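PDB 2OGG: trehalose operon transcriptional repressor from Bacillus subtilis, which represses the trehalose operon trePA and can bind trehalose-6-phosphate, the chain here being its effector-binding UTRA domain. Local coordinates for residues A[20-23]-A[24-27]. Residues are numbered along the deposited sequence; the frame is centred on the assembly and turned at random.
Sequences PPSE and LIQK
The first turn of helix 23-29 is closed by Gln26 N donating to Ser22 O at 2.9 Å with an N-H...O angle of 166°, and the next bond of the i to i+4 series runs from Lys27 N to Glu23 O at 3.3 Å. Ser22 stands at the N-cap, just before the helix. Its OG sits between its own N and carbonyl carbon (chi1 64°), which brings it near the start of the helix, where it accepts a weak capping bond from Ile25 N at 3.5 Å. The Gln26 side chain, with CG beside its backbone N and extended beyond it, reaches back along the turn; Gln26 NE2 donates to Pro21 O at 2.8 Å, a bent bond (143°). NE2 stands above the Pro21 carbonyl plane, off the lone pairs, while the oxygen lies near the plane of the Gln26 amide. The same NE2 makes a weak bond to Ser22 O at 3.2 Å, so that carbonyl receives both the backbone and the side-chain N-H of Gln26. Gln26 CG also lies 3.7 Å from Pro21 CG, the two side chains crossing at about a right angle, and Ile25 CG2 meets Pro21 CB at 4.0 Å. Pro21 also touches Ala31, and Gln26 touches Leu33, while a glycerol, probably from the crystallisation liquor, is hydrogen-bonded to Ser22 N. Chemically, the Gln26-Pro21 bond, more than the weak cap, ties the loop after strand 11-19 to the helix and probably helps to hold the chain's direction of entry.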
# COMPACT_ATOMS: atom_id res chain seq x y z
N PRO A 20 -26.67 -22.35 0.68
CA PRO A 20 -25.52 -22.75 1.50
C PRO A 20 -24.27 -22.96 0.61
O PRO A 20 -24.39 -23.39 -0.54
CB PRO A 20 -25.96 -24.10 2.10
CG PRO A 20 -27.45 -24.18 1.87
CD PRO A 20 -27.69 -23.41 0.61
N PRO A 21 -23.06 -22.79 1.17
CA PRO A 21 -21.83 -22.97 0.40
C PRO A 21 -21.45 -24.42 -0.04
O PRO A 21 -21.64 -25.37 0.72
CB PRO A 21 -20.76 -22.39 1.32
CG PRO A 21 -21.32 -22.59 2.67
CD PRO A 21 -22.81 -22.43 2.57
N SER A 22 -20.87 -24.55 -1.23
CA SER A 22 -20.28 -25.82 -1.67
C SER A 22 -19.05 -26.05 -0.80
O SER A 22 -18.66 -25.17 -0.02
CB SER A 22 -19.87 -25.77 -3.15
OG SER A 22 -18.85 -24.81 -3.37
N GLU A 23 -18.42 -27.21 -0.95
CA GLU A 23 -17.27 -27.47 -0.10
C GLU A 23 -16.07 -26.59 -0.44
O GLU A 23 -15.29 -26.23 0.44
CB GLU A 23 -16.92 -28.95 -0.05
CG GLU A 23 -18.05 -29.79 0.55
CD GLU A 23 -17.74 -31.27 0.58
OE1 GLU A 23 -17.24 -31.81 -0.44
OE2 GLU A 23 -18.05 -31.91 1.60
N LEU A 24 -15.96 -26.19 -1.71
CA LEU A 24 -14.89 -25.29 -2.08
C LEU A 24 -15.09 -23.89 -1.47
O LEU A 24 -14.14 -23.32 -0.93
CB LEU A 24 -14.69 -25.21 -3.60
CG LEU A 24 -13.79 -24.06 -4.10
CD1 LEU A 24 -12.29 -24.23 -3.72
CD2 LEU A 24 -13.95 -23.81 -5.60
N ILE A 25 -16.33 -23.40 -1.43
CA ILE A 25 -16.57 -22.09 -0.86
C ILE A 25 -16.52 -22.10 0.66
O ILE A 25 -16.09 -21.12 1.27
CB ILE A 25 -17.86 -21.42 -1.36
CG1 ILE A 25 -17.76 -21.15 -2.86
CG2 ILE A 25 -18.08 -20.12 -0.63
CD1 ILE A 25 -16.45 -20.48 -3.30
N GLN A 26 -16.88 -23.22 1.27
CA GLN A 26 -16.57 -23.38 2.69
C GLN A 26 -15.08 -23.10 2.99
O GLN A 26 -14.75 -22.31 3.87
CB GLN A 26 -17.02 -24.74 3.20
CG GLN A 26 -18.52 -24.82 3.42
CD GLN A 26 -19.04 -26.26 3.46
OE1 GLN A 26 -18.66 -27.04 4.34
NE2 GLN A 26 -19.89 -26.61 2.50
N LYS A 27 -14.18 -23.67 2.19
CA LYS A 27 -12.75 -23.43 2.37
C LYS A 27 -12.34 -21.99 2.00
O LYS A 27 -11.74 -21.29 2.81
CB LYS A 27 -11.90 -24.48 1.64
CG LYS A 27 -10.44 -24.03 1.42
CD LYS A 27 -9.41 -25.06 1.90
CE LYS A 27 -8.84 -25.89 0.75
NZ LYS A 27 -8.25 -25.01 -0.30